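Local coordinates for protein glycosyl hydrolase, family 38 (Enterococcus faecalis, PDB 5KBP) that probably hydrolyses alpha-mannosidic linkages in carbohydrates as a metal-binding family 38 alpha-mannosidase, at residues A[663-668]-A[749-754]; A[642-647]-A[672-677]; A[306-311]-A[772-777]; A[563-568]-A[572-577]. All coordinates share one frame; numbering follows the deposited sequence.

Interaction 1 of 4, residues A[663-668]-A[749-754]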
loop_
_atom_site.group_PDB
_atom_site.type_symbol
_atom_site.label_atom_id
_atom_site.label_comp_id
_atom_site.label_asym_id
_atom_site.label_seq_id
_atom_site.Cartn_x
_atom_site.Cartn_y
_atom_site.Cartn_z
ATOM N N THR A 663 6.549 -20.490 17.905
ATOM C CA THR A 663 6.872 -19.553 18.973
ATOM C C THR A 663 6.177 -18.222 18.715
ATOM O O THR A 663 6.273 -17.671 17.615
ATOM C CB THR A 663 8.385 -19.348 19.077
ATOM O OG1 THR A 663 9.022 -20.595 19.380
ATOM C CG2 THR A 663 8.713 -18.336 20.162
ATOM N N THR A 664 5.480 -17.713 19.728
ATOM C CA THR A 664 4.766 -16.447 19.639
ATOM C C THR A 664 5.238 -15.507 20.740
ATOM O O THR A 664 5.391 -15.915 21.895
ATOM C CB THR A 664 3.250 -16.644 19.750
ATOM O OG1 THR A 664 2.939 -17.285 20.994
ATOM C CG2 THR A 664 2.736 -17.496 18.604
ATOM N N ILE A 665 5.472 -14.245 20.373
ATOM C CA ILE A 665 5.896 -13.215 21.313
ATOM C C ILE A 665 5.118 -11.937 21.028
ATOM O O ILE A 665 4.590 -11.731 19.933
ATOM C CB ILE A 665 7.415 -12.924 21.239
ATOM C CG1 ILE A 665 7.779 -12.331 19.877
ATOM C CG2 ILE A 665 8.228 -14.183 21.512
ATOM C CD1 ILE A 665 9.206 -11.830 19.782
ATOM N N ASN A 666 5.056 -11.073 22.038
ATOM C CA ASN A 666 4.546 -9.712 21.898
ATOM C C ASN A 666 5.735 -8.776 22.103
ATOM O O ASN A 666 5.978 -8.270 23.200
ATOM C CB ASN A 666 3.416 -9.429 22.887
ATOM C CG ASN A 666 2.856 -8.029 22.742
ATOM O OD1 ASN A 666 2.967 -7.411 21.683
ATOM N ND2 ASN A 666 2.249 -7.522 23.807
ATOM N N ASN A 667 6.481 -8.552 21.028
ATOM C CA ASN A 667 7.755 -7.843 21.100
ATOM C C ASN A 667 7.512 -6.377 21.436
ATOM O O ASN A 667 7.120 -5.583 20.579
ATOM C CB ASN A 667 8.514 -7.989 19.788
ATOM C CG ASN A 667 9.892 -7.367 19.842
ATOM O OD1 ASN A 667 10.273 -6.593 18.965
ATOM N ND2 ASN A 667 10.643 -7.693 20.885
ATOM N N GLN A 668 7.737 -6.016 22.699
ATOM C CA GLN A 668 7.746 -4.627 23.137
ATOM C C GLN A 668 9.150 -4.190 23.544
ATOM O O GLN A 668 9.318 -3.272 24.349
ATOM C CB GLN A 668 6.758 -4.417 24.283
ATOM C CG GLN A 668 5.313 -4.699 23.905
ATOM C CD GLN A 668 4.818 -3.809 22.778
ATOM O OE1 GLN A 668 5.201 -2.645 22.678
ATOM N NE2 GLN A 668 3.966 -4.360 21.919
ATOM N N THR A 749 18.016 -17.173 13.981
ATOM C CA THR A 749 17.571 -15.861 14.433
ATOM C C THR A 749 16.076 -15.714 14.187
ATOM O O THR A 749 15.608 -15.869 13.054
ATOM C CB THR A 749 18.340 -14.755 13.715
ATOM O OG1 THR A 749 19.738 -14.892 13.987
ATOM C CG2 THR A 749 17.862 -13.388 14.184
ATOM N N LEU A 750 15.331 -15.407 15.246
ATOM C CA LEU A 750 13.890 -15.234 15.131
ATOM C C LEU A 750 13.515 -13.805 14.753
ATOM O O LEU A 750 12.705 -13.591 13.844
ATOM C CB LEU A 750 13.209 -15.630 16.444
ATOM C CG LEU A 750 13.435 -17.067 16.920
ATOM C CD1 LEU A 750 12.697 -17.318 18.224
ATOM C CD2 LEU A 750 13.002 -18.059 15.853
ATOM N N ILE A 751 14.098 -12.820 15.431
ATOM C CA ILE A 751 13.736 -11.424 15.220
ATOM C C ILE A 751 14.917 -10.563 15.649
ATOM O O ILE A 751 15.595 -10.862 16.635
ATOM C CB ILE A 751 12.437 -11.067 15.985
ATOM C CG1 ILE A 751 11.941 -9.668 15.615
ATOM C CG2 ILE A 751 12.636 -11.186 17.493
ATOM C CD1 ILE A 751 10.596 -9.327 16.225
ATOM N N ARG A 752 15.174 -9.506 14.881
ATOM C CA ARG A 752 16.257 -8.573 15.178
ATOM C C ARG A 752 15.723 -7.159 15.031
ATOM O O ARG A 752 15.163 -6.812 13.985
ATOM C CB ARG A 752 17.459 -8.799 14.256
ATOM C CG ARG A 752 18.700 -8.021 14.661
ATOM C CD ARG A 752 19.906 -8.406 13.819
ATOM N NE ARG A 752 19.800 -7.914 12.448
ATOM C CZ ARG A 752 20.246 -6.728 12.049
ATOM N NH1 ARG A 752 20.112 -6.355 10.784
ATOM N NH2 ARG A 752 20.824 -5.913 12.918
ATOM N N CYS A 753 15.902 -6.346 16.069
ATOM C CA CYS A 753 15.266 -5.039 16.169
ATOM C C CYS A 753 16.330 -3.954 16.261
ATOM O O CYS A 753 17.171 -3.979 17.165
ATOM C CB CYS A 753 14.340 -4.990 17.385
ATOM S SG CYS A 753 13.293 -6.460 17.567
ATOM N N VAL A 754 16.285 -3.000 15.330
ATOM C CA VAL A 754 17.203 -1.870 15.298
ATOM C C VAL A 754 16.396 -0.599 15.060
ATOM O O VAL A 754 15.196 -0.639 14.791
ATOM C CB VAL A 754 18.295 -2.032 14.224
ATOM C CG1 VAL A 754 19.274 -3.122 14.632
ATOM C CG2 VAL A 754 17.663 -2.354 12.878
#
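Ile665 and Ile751 meet methyl to methyl, the CD1 of Ile665 lying 4.2 Å from the CG2 branch of Ile751, with the two side chains crossing obliquely. Further along, the side chain of Asn667 packs against Ile751 CD1 and Cys753. Branched aliphatic residues suit this buried interface because they fill it with methyl groups and bring no polar atom needing a partner.

Ile751 can serve both Ile665 and Asn667 because its two branches diverge: CG1 runs anti to the backbone N (chi1 -172°) and carries CD1 to Asn667, while CG2 turns to Ile665. A classic beta bulge sets up the second strand, Leu750 and Ile751 both facing Leu674 of the adjoining strand. Behind them, Arg752 points the other way, into a salt bridge with Asp567.

The strand segments 663-667 and 749-753 run nearly parallel, 14° apart, with axes 10.0 Å from each other at closest. They belong to different sheets: 659-667 lies between strands 641-653 and 772-783, and 745-753 lies beside strand 672-679.

Interaction 2 of 4, residues A[642-647]-A[672-677]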
loop_
_atom_site.group_PDB
_atom_site.type_symbol
_atom_site.label_atom_id
_atom_site.label_comp_id
_atom_site.label_asym_id
_atom_site.label_seq_id
_atom_site.Cartn_x
_atom_site.Cartn_y
_atom_site.Cartn_z
ATOM N N ARG A 642 12.043 -5.180 31.586
ATOM C CA ARG A 642 10.635 -5.320 31.254
ATOM C C ARG A 642 10.353 -6.791 30.975
ATOM O O ARG A 642 11.177 -7.470 30.343
ATOM C CB ARG A 642 10.264 -4.471 30.029
ATOM C CG ARG A 642 8.773 -4.360 29.751
ATOM C CD ARG A 642 8.515 -3.898 28.324
ATOM N NE ARG A 642 7.091 -3.769 28.028
ATOM C CZ ARG A 642 6.466 -2.609 27.855
ATOM N NH1 ARG A 642 7.143 -1.471 27.939
ATOM N NH2 ARG A 642 5.168 -2.583 27.589
ATOM N N PRO A 643 9.217 -7.314 31.440
ATOM C CA PRO A 643 8.899 -8.724 31.185
ATOM C C PRO A 643 8.762 -9.016 29.697
ATOM O O PRO A 643 8.314 -8.178 28.912
ATOM C CB PRO A 643 7.570 -8.925 31.918
ATOM C CG PRO A 643 7.562 -7.871 32.974
ATOM C CD PRO A 643 8.251 -6.689 32.359
ATOM N N PHE A 644 9.160 -10.232 29.319
ATOM C CA PHE A 644 9.118 -10.668 27.924
ATOM C C PHE A 644 8.786 -12.159 27.931
ATOM O O PHE A 644 9.649 -12.986 28.237
ATOM C CB PHE A 644 10.441 -10.388 27.224
ATOM C CG PHE A 644 10.474 -10.819 25.783
ATOM C CD1 PHE A 644 10.001 -9.983 24.786
ATOM C CD2 PHE A 644 10.993 -12.053 25.427
ATOM C CE1 PHE A 644 10.035 -10.373 23.460
ATOM C CE2 PHE A 644 11.029 -12.450 24.102
ATOM C CZ PHE A 644 10.551 -11.608 23.119
ATOM N N GLU A 645 7.541 -12.490 27.594
ATOM C CA GLU A 645 7.063 -13.864 27.661
ATOM C C GLU A 645 7.229 -14.559 26.316
ATOM O O GLU A 645 6.993 -13.966 25.258
ATOM C CB GLU A 645 5.596 -13.899 28.096
ATOM C CG GLU A 645 5.061 -15.295 28.381
ATOM C CD GLU A 645 3.709 -15.274 29.066
ATOM O OE1 GLU A 645 3.241 -14.173 29.426
ATOM O OE2 GLU A 645 3.115 -16.357 29.248
ATOM N N ILE A 646 7.640 -15.825 26.364
ATOM C CA ILE A 646 7.856 -16.643 25.176
ATOM C C ILE A 646 6.966 -17.873 25.287
ATOM O O ILE A 646 7.045 -18.614 26.275
ATOM C CB ILE A 646 9.330 -17.047 25.020
ATOM C CG1 ILE A 646 10.235 -15.815 25.076
ATOM C CG2 ILE A 646 9.541 -17.796 23.715
ATOM C CD1 ILE A 646 11.710 -16.137 24.974
ATOM N N THR A 647 6.122 -18.090 24.280
ATOM C CA THR A 647 5.201 -19.222 24.246
ATOM C C THR A 647 5.467 -20.034 22.986
ATOM O O THR A 647 5.320 -19.521 21.871
ATOM C CB THR A 647 3.744 -18.754 24.287
ATOM O OG1 THR A 647 3.528 -17.955 25.456
ATOM C CG2 THR A 647 2.802 -19.952 24.318
ATOM N N HIS A 672 17.491 -5.215 20.081
ATOM C CA HIS A 672 17.862 -6.548 20.534
ATOM C C HIS A 672 17.640 -7.555 19.415
ATOM O O HIS A 672 17.028 -7.254 18.387
ATOM C CB HIS A 672 17.069 -6.955 21.780
ATOM C CG HIS A 672 15.636 -7.278 21.499
ATOM N ND1 HIS A 672 15.051 -8.466 21.885
ATOM C CD2 HIS A 672 14.671 -6.572 20.866
ATOM C CE1 HIS A 672 13.786 -8.476 21.502
ATOM N NE2 HIS A 672 13.531 -7.338 20.882
ATOM N N ARG A 673 18.147 -8.766 19.636
ATOM C CA ARG A 673 17.993 -9.876 18.706
ATOM C C ARG A 673 17.684 -11.136 19.497
ATOM O O ARG A 673 18.401 -11.464 20.448
ATOM C CB ARG A 673 19.258 -10.079 17.863
ATOM C CG ARG A 673 19.176 -11.254 16.897
ATOM C CD ARG A 673 20.552 -11.677 16.416
ATOM N NE ARG A 673 21.397 -12.100 17.526
ATOM C CZ ARG A 673 22.660 -12.497 17.399
ATOM N NH1 ARG A 673 23.350 -12.864 18.470
ATOM N NH2 ARG A 673 23.232 -12.525 16.204
ATOM N N LEU A 674 16.620 -11.836 19.109
ATOM C CA LEU A 674 16.197 -13.067 19.764
ATOM C C LEU A 674 16.423 -14.245 18.828
ATOM O O LEU A 674 16.003 -14.210 17.666
ATOM C CB LEU A 674 14.725 -12.995 20.169
ATOM C CG LEU A 674 14.159 -14.252 20.833
ATOM C CD1 LEU A 674 14.755 -14.448 22.222
ATOM C CD2 LEU A 674 12.642 -14.188 20.893
ATOM N N ARG A 675 17.084 -15.284 19.335
ATOM C CA ARG A 675 17.373 -16.479 18.559
ATOM C C ARG A 675 16.946 -17.713 19.342
ATOM O O ARG A 675 16.705 -17.659 20.551
ATOM C CB ARG A 675 18.866 -16.587 18.210
ATOM C CG ARG A 675 19.545 -15.261 17.914
ATOM C CD ARG A 675 21.004 -15.302 18.339
ATOM N NE ARG A 675 21.865 -15.932 17.342
ATOM C CZ ARG A 675 23.110 -16.332 17.582
ATOM N NH1 ARG A 675 23.635 -16.182 18.790
ATOM N NH2 ARG A 675 23.828 -16.891 16.618
ATOM N N VAL A 676 16.855 -18.834 18.630
ATOM C CA VAL A 676 16.588 -20.138 19.221
ATOM C C VAL A 676 17.774 -21.043 18.920
ATOM O O VAL A 676 18.316 -21.025 17.808
ATOM C CB VAL A 676 15.265 -20.745 18.700
ATOM C CG1 VAL A 676 15.267 -20.838 17.179
ATOM C CG2 VAL A 676 15.012 -22.108 19.331
ATOM N N LEU A 677 18.193 -21.819 19.916
ATOM C CA LEU A 677 19.424 -22.594 19.846
ATOM C C LEU A 677 19.117 -24.081 19.738
ATOM O O LEU A 677 18.164 -24.577 20.350
ATOM C CB LEU A 677 20.302 -22.330 21.073
ATOM C CG LEU A 677 21.326 -21.190 21.007
ATOM C CD1 LEU A 677 20.705 -19.895 20.501
ATOM C CD2 LEU A 677 21.968 -20.977 22.370
#
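Leu674 and Phe644 approach from opposite directions and meet with a methyl group at a ring edge. The CD2 methyl of Leu674 lies near the plane of the phenyl ring, 4.0 Å from Phe644 CE2, and CZ of the ring is just as near, so the methyl sits against the CE2–CZ bond. Each side chain stretches out from its strand with CG opposite the backbone N (chi1 180° for Phe644, 178° for Leu674), which lets the pair bridge backbones whose closest alpha carbons, those of Ile646 and Leu674, are 10.6 Å apart. The other leucine methyl turns to Ile646: CD1 of Leu674 stands 4.4 Å from CD1 of Ile646. The two methyls of a leucine fit well here, since one residue can address an aromatic edge and an aliphatic end together.

All three side chains are buried, and no hydrogen bond crosses between the segments. Arg673 and Arg675 lie on the face of their strand turned away from 642-647. There the CD of Arg675 rests 3.0 Å above the guanidinium plane of Arg673, toward the rim of the group; Arg675 pairs with Glu563 and Glu739, and Arg673 makes a cation-pi contact with Phe574.

Apolar side chains from two facing antiparallel sheets, meeting without a hydrogen bond, form a beta-sandwich core, consistent with the galactose-mutarotase-like sandwich expected of this family's C-terminal domain.

Interaction 3 of 4, residues A[306-311]-A[772-777]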
loop_
_atom_site.group_PDB
_atom_site.type_symbol
_atom_site.label_atom_id
_atom_site.label_comp_id
_atom_site.label_asym_id
_atom_site.label_seq_id
_atom_site.Cartn_x
_atom_site.Cartn_y
_atom_site.Cartn_z
ATOM N N LEU A 306 8.737 -9.052 6.888
ATOM C CA LEU A 306 8.875 -9.019 5.436
ATOM C C LEU A 306 9.257 -10.391 4.896
ATOM O O LEU A 306 8.694 -10.862 3.901
ATOM C CB LEU A 306 9.919 -7.977 5.029
ATOM C CG LEU A 306 9.639 -6.507 5.334
ATOM C CD1 LEU A 306 10.857 -5.665 5.001
ATOM C CD2 LEU A 306 8.426 -6.017 4.563
ATOM N N LYS A 307 10.223 -11.048 5.545
ATOM C CA LYS A 307 10.661 -12.364 5.094
ATOM C C LYS A 307 9.563 -13.403 5.279
ATOM O O LYS A 307 9.425 -14.320 4.461
ATOM C CB LYS A 307 11.926 -12.788 5.843
ATOM C CG LYS A 307 13.225 -12.210 5.290
ATOM C CD LYS A 307 13.398 -10.742 5.629
ATOM C CE LYS A 307 14.784 -10.261 5.241
ATOM N NZ LYS A 307 14.958 -8.809 5.512
ATOM N N GLN A 308 8.775 -13.281 6.349
ATOM C CA GLN A 308 7.676 -14.215 6.568
ATOM C C GLN A 308 6.603 -14.059 5.499
ATOM O O GLN A 308 6.104 -15.052 4.957
ATOM C CB GLN A 308 7.086 -14.012 7.963
ATOM C CG GLN A 308 8.010 -14.441 9.090
ATOM C CD GLN A 308 7.399 -14.232 10.462
ATOM O OE1 GLN A 308 6.704 -13.245 10.702
ATOM N NE2 GLN A 308 7.653 -15.166 11.369
ATOM N N TRP A 309 6.234 -12.816 5.183
ATOM C CA TRP A 309 5.248 -12.585 4.133
ATOM C C TRP A 309 5.772 -13.031 2.775
ATOM O O TRP A 309 5.020 -13.581 1.963
ATOM C CB TRP A 309 4.853 -11.108 4.099
ATOM C CG TRP A 309 3.670 -10.794 4.953
ATOM C CD1 TRP A 309 3.681 -10.437 6.268
ATOM C CD2 TRP A 309 2.296 -10.815 4.553
ATOM N NE1 TRP A 309 2.397 -10.234 6.713
ATOM C CE2 TRP A 309 1.528 -10.459 5.678
ATOM C CE3 TRP A 309 1.641 -11.098 3.351
ATOM C CZ2 TRP A 309 0.138 -10.380 5.637
ATOM C CZ3 TRP A 309 0.262 -11.021 3.312
ATOM C CH2 TRP A 309 -0.474 -10.664 4.447
ATOM N N ASN A 310 7.059 -12.802 2.510
ATOM C CA ASN A 310 7.630 -13.217 1.233
ATOM C C ASN A 310 7.574 -14.732 1.079
ATOM O O ASN A 310 7.201 -15.246 0.018
ATOM C CB ASN A 310 9.067 -12.713 1.109
ATOM C CG ASN A 310 9.609 -12.853 -0.297
ATOM O OD1 ASN A 310 8.858 -12.803 -1.272
ATOM N ND2 ASN A 310 10.919 -13.034 -0.410
ATOM N N THR A 311 7.941 -15.463 2.133
ATOM C CA THR A 311 7.823 -16.917 2.106
ATOM C C THR A 311 6.380 -17.345 1.871
ATOM O O THR A 311 6.116 -18.264 1.088
ATOM C CB THR A 311 8.353 -17.515 3.413
ATOM O OG1 THR A 311 9.762 -17.275 3.517
ATOM C CG2 THR A 311 8.097 -19.015 3.464
ATOM N N GLY A 772 5.296 -5.591 18.280
ATOM C CA GLY A 772 3.973 -6.151 18.137
ATOM C C GLY A 772 3.995 -7.663 18.215
ATOM O O GLY A 772 4.975 -8.271 18.659
ATOM N N GLU A 773 2.892 -8.264 17.772
ATOM C CA GLU A 773 2.719 -9.709 17.826
ATOM C C GLU A 773 3.452 -10.385 16.674
ATOM O O GLU A 773 3.412 -9.917 15.532
ATOM C CB GLU A 773 1.232 -10.064 17.771
ATOM C CG GLU A 773 0.396 -9.499 18.911
ATOM C CD GLU A 773 0.243 -10.474 20.062
ATOM O OE1 GLU A 773 -0.034 -10.024 21.194
ATOM O OE2 GLU A 773 0.399 -11.692 19.833
ATOM N N TYR A 774 4.117 -11.498 16.978
ATOM C CA TYR A 774 4.854 -12.257 15.978
ATOM C C TYR A 774 4.719 -13.745 16.261
ATOM O O TYR A 774 4.643 -14.170 17.416
ATOM C CB TYR A 774 6.339 -11.868 15.947
ATOM C CG TYR A 774 6.605 -10.544 15.270
ATOM C CD1 TYR A 774 6.556 -9.354 15.983
ATOM C CD2 TYR A 774 6.899 -10.483 13.914
ATOM C CE1 TYR A 774 6.793 -8.142 15.365
ATOM C CE2 TYR A 774 7.140 -9.275 13.288
ATOM C CZ TYR A 774 7.086 -8.109 14.018
ATOM O OH TYR A 774 7.324 -6.904 13.397
ATOM N N THR A 775 4.689 -14.531 15.188
ATOM C CA THR A 775 4.619 -15.986 15.271
ATOM C C THR A 775 5.676 -16.568 14.347
ATOM O O THR A 775 5.646 -16.323 13.137
ATOM C CB THR A 775 3.231 -16.503 14.888
ATOM O OG1 THR A 775 2.251 -15.964 15.783
ATOM C CG2 THR A 775 3.195 -18.023 14.953
ATOM N N PHE A 776 6.602 -17.337 14.913
ATOM C CA PHE A 776 7.698 -17.940 14.167
ATOM C C PHE A 776 7.453 -19.438 14.048
ATOM O O PHE A 776 7.308 -20.130 15.062
ATOM C CB PHE A 776 9.038 -17.665 14.848
ATOM C CG PHE A 776 9.224 -16.233 15.257
ATOM C CD1 PHE A 776 9.551 -15.269 14.321
ATOM C CD2 PHE A 776 9.068 -15.851 16.580
ATOM C CE1 PHE A 776 9.717 -13.947 14.695
ATOM C CE2 PHE A 776 9.235 -14.533 16.961
ATOM C CZ PHE A 776 9.560 -13.579 16.016
ATOM N N LYS A 777 7.408 -19.933 12.813
ATOM C CA LYS A 777 7.176 -21.344 12.530
ATOM C C LYS A 777 8.485 -21.985 12.091
ATOM O O LYS A 777 9.107 -21.537 11.122
ATOM C CB LYS A 777 6.102 -21.520 11.457
ATOM C CG LYS A 777 4.721 -21.046 11.879
ATOM C CD LYS A 777 3.692 -21.309 10.791
ATOM C CE LYS A 777 2.310 -20.845 11.215
ATOM N NZ LYS A 777 1.289 -21.094 10.160
#
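The side-chain amide nitrogen of Gln308 reaches from the helix to the backbone carbonyl of Thr775, with NE2 of Gln308 2.9 Å from O of Thr775. The bond is weak, for the angle at the hydrogen is only 126°. That same NE2 lies 3.5 Å from CD1 of Phe776, approaching the ring obliquely with the amide and phenyl planes 41° apart. At the other end of the amide, OE1 of Gln308 lies near the plane of the Tyr774 ring at its edge, 4.2 Å from CD2 of Tyr774, a loose contact.

Glutamine fits this place because its chain is long enough to span the gap and its amide N-H can be offered, if weakly, to the strand backbone. The chain is extended beyond CG, which carries the amide to the strand. Tyr774 and Phe776, two residues apart, direct their rings to the same side of the strand, and the amide reaches the near edge of Tyr774 and comes at a slant to Phe776.

On the helix, Lys307 O accepts both Thr311 N and Thr311 OG1, which arrive from opposite faces of the carbonyl plane.

The segment axes pass 10.6 Å apart at 54°. Helix 304-332 packs on helix 362-393 and, through Val304 and Tyr305, also meets the two rings, while strand 772-783 pairs with strand 659-667.

Interaction 4 of 4, residues A[563-568]-A[572-577]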
loop_
_atom_site.group_PDB
_atom_site.type_symbol
_atom_site.label_atom_id
_atom_site.label_comp_id
_atom_site.label_asym_id
_atom_site.label_seq_id
_atom_site.Cartn_x
_atom_site.Cartn_y
_atom_site.Cartn_z
ATOM N N GLU A 563 17.744 -17.257 23.285
ATOM C CA GLU A 563 18.842 -16.378 23.660
ATOM C C GLU A 563 18.574 -14.986 23.114
ATOM O O GLU A 563 18.330 -14.825 21.914
ATOM C CB GLU A 563 20.176 -16.906 23.122
ATOM C CG GLU A 563 21.368 -16.006 23.398
ATOM C CD GLU A 563 22.521 -16.268 22.448
ATOM O OE1 GLU A 563 22.478 -15.764 21.306
ATOM O OE2 GLU A 563 23.463 -16.987 22.839
ATOM N N ASP A 564 18.620 -13.986 23.989
ATOM C CA ASP A 564 18.414 -12.597 23.605
ATOM C C ASP A 564 19.644 -11.785 23.977
ATOM O O ASP A 564 20.136 -11.871 25.108
ATOM C CB ASP A 564 17.171 -12.009 24.276
ATOM C CG ASP A 564 16.902 -10.579 23.847
ATOM O OD1 ASP A 564 16.244 -10.383 22.803
ATOM O OD2 ASP A 564 17.351 -9.650 24.550
ATOM N N THR A 565 20.144 -11.008 23.019
ATOM C CA THR A 565 21.255 -10.097 23.239
ATOM C C THR A 565 20.888 -8.728 22.689
ATOM O O THR A 565 19.939 -8.580 21.917
ATOM C CB THR A 565 22.550 -10.589 22.571
ATOM O OG1 THR A 565 22.422 -10.492 21.149
ATOM C CG2 THR A 565 22.841 -12.033 22.950
ATOM N N GLY A 566 21.659 -7.724 23.096
ATOM C CA GLY A 566 21.476 -6.397 22.553
ATOM C C GLY A 566 21.981 -6.288 21.128
ATOM O O GLY A 566 22.771 -7.100 20.646
ATOM N N ASP A 567 21.503 -5.257 20.436
ATOM C CA ASP A 567 21.940 -4.994 19.068
ATOM C C ASP A 567 21.905 -3.489 18.851
ATOM O O ASP A 567 20.825 -2.891 18.814
ATOM C CB ASP A 567 21.062 -5.720 18.053
ATOM C CG ASP A 567 21.505 -5.479 16.621
ATOM O OD1 ASP A 567 22.645 -5.015 16.416
ATOM O OD2 ASP A 567 20.717 -5.769 15.697
ATOM N N ILE A 568 23.082 -2.884 18.710
ATOM C CA ILE A 568 23.188 -1.447 18.492
ATOM C C ILE A 568 23.739 -1.196 17.096
ATOM O O ILE A 568 24.480 -0.232 16.868
ATOM C CB ILE A 568 24.062 -0.781 19.571
ATOM C CG1 ILE A 568 25.435 -1.451 19.643
ATOM C CG2 ILE A 568 23.366 -0.839 20.926
ATOM C CD1 ILE A 568 26.375 -0.802 20.634
ATOM N N TYR A 572 21.382 -3.237 8.317
ATOM C CA TYR A 572 22.351 -4.019 7.559
ATOM C C TYR A 572 23.149 -4.978 8.432
ATOM O O TYR A 572 23.401 -6.119 8.028
ATOM C CB TYR A 572 23.329 -3.093 6.831
ATOM C CG TYR A 572 22.756 -2.343 5.651
ATOM C CD1 TYR A 572 22.759 -2.902 4.382
ATOM C CD2 TYR A 572 22.239 -1.063 5.803
ATOM C CE1 TYR A 572 22.246 -2.216 3.296
ATOM C CE2 TYR A 572 21.725 -0.368 4.723
ATOM C CZ TYR A 572 21.731 -0.949 3.471
ATOM O OH TYR A 572 21.218 -0.260 2.394
ATOM N N ILE A 573 23.565 -4.536 9.617
ATOM C CA ILE A 573 24.597 -5.212 10.391
ATOM C C ILE A 573 24.145 -5.361 11.837
ATOM O O ILE A 573 23.584 -4.429 12.426
ATOM C CB ILE A 573 25.937 -4.445 10.319
ATOM C CG1 ILE A 573 26.379 -4.289 8.860
ATOM C CG2 ILE A 573 27.013 -5.153 11.131
ATOM C CD1 ILE A 573 27.666 -3.521 8.685
ATOM N N PHE A 574 24.390 -6.539 12.404
ATOM C CA PHE A 574 24.197 -6.786 13.825
ATOM C C PHE A 574 25.492 -6.501 14.571
ATOM O O PHE A 574 26.580 -6.841 14.098
ATOM C CB PHE A 574 23.757 -8.233 14.068
ATOM C CG PHE A 574 23.875 -8.678 15.504
ATOM C CD1 PHE A 574 22.858 -8.420 16.408
ATOM C CD2 PHE A 574 24.992 -9.372 15.946
ATOM C CE1 PHE A 574 22.956 -8.831 17.726
ATOM C CE2 PHE A 574 25.097 -9.787 17.265
ATOM C CZ PHE A 574 24.076 -9.515 18.156
ATOM N N PHE A 575 25.369 -5.881 15.743
ATOM C CA PHE A 575 26.536 -5.619 16.583
ATOM C C PHE A 575 26.092 -5.629 18.038
ATOM O O PHE A 575 25.316 -4.763 18.457
ATOM C CB PHE A 575 27.198 -4.293 16.221
ATOM C CG PHE A 575 28.449 -4.012 17.008
ATOM C CD1 PHE A 575 29.652 -4.606 16.660
ATOM C CD2 PHE A 575 28.422 -3.161 18.101
ATOM C CE1 PHE A 575 30.803 -4.354 17.382
ATOM C CE2 PHE A 575 29.570 -2.904 18.829
ATOM C CZ PHE A 575 30.762 -3.502 18.468
ATOM N N LYS A 576 26.587 -6.595 18.798
ATOM C CA LYS A 576 26.260 -6.687 20.215
ATOM C C LYS A 576 27.043 -5.639 20.997
ATOM O O LYS A 576 28.243 -5.464 20.753
ATOM C CB LYS A 576 26.582 -8.083 20.745
ATOM C CG LYS A 576 26.252 -8.295 22.212
ATOM C CD LYS A 576 26.771 -9.641 22.696
ATOM C CE LYS A 576 28.287 -9.724 22.571
ATOM N NZ LYS A 576 28.817 -11.029 23.057
ATOM N N PRO A 577 26.405 -4.914 21.918
ATOM C CA PRO A 577 27.156 -3.989 22.774
ATOM C C PRO A 577 28.258 -4.716 23.533
ATOM O O PRO A 577 28.141 -5.898 23.866
ATOM C CB PRO A 577 26.088 -3.426 23.722
ATOM C CG PRO A 577 24.891 -4.323 23.558
ATOM C CD PRO A 577 24.957 -4.837 22.160
#
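Where strand 555-566 ends, the chain folds back on itself: 565-568 and 573-577 run 110° apart, with the alpha carbons of Asp567 and Lys576 4.8 Å from each other. Ile568 N donates to Phe575 O at 2.9 Å, almost straight. Gly566, lacking a side chain, lets the Pro577 ring close in, with CD of Pro577 3.5 Å from the carbonyl carbon of Gly566.

Asp567 holds the fold-back. Its OD1 accepts Phe575 N at 2.9 Å from above the carboxylate plane, and also Gly569 N, an Asx turn; an aspartate can do both while OD2 forms a salt bridge with Arg752. With its side chain anti to the backbone N (chi1 -179°), Asp567 CG comes obliquely to the Phe574 ring, 3.2 Å from Phe574 CD1, the carboxylate and ring planes 50° apart.

At the ring's edge stands Thr565 OG1, 3.6 Å from Phe574 CZ. Ile568 packs in the plane of the Phe575 ring, Ile568 CG1 to Phe575 CD2 3.8 Å, and its CD1 reaches Pro577.

Interactions 1 and 2 both bridge the facing sheets of the C-terminal beta sandwich, their centres about 7 Å apart and their segments alternating along the chain. Interaction 4 closes earlier in the sequence, at the end of strand 555-566, which neighbours strand 672-679; its centre lies about 13 Å from those of both, and salt bridges join it to each. Interaction 3 spans all the others in sequence and brings helix 304-332, of the alpha-mannosidase middle domain, against strand 772-783, the neighbour of strand 659-667. Together they tie the sandwich core to the turn that follows strand 555-566 on one sheet and to helix 304-332, packed against the other sheet.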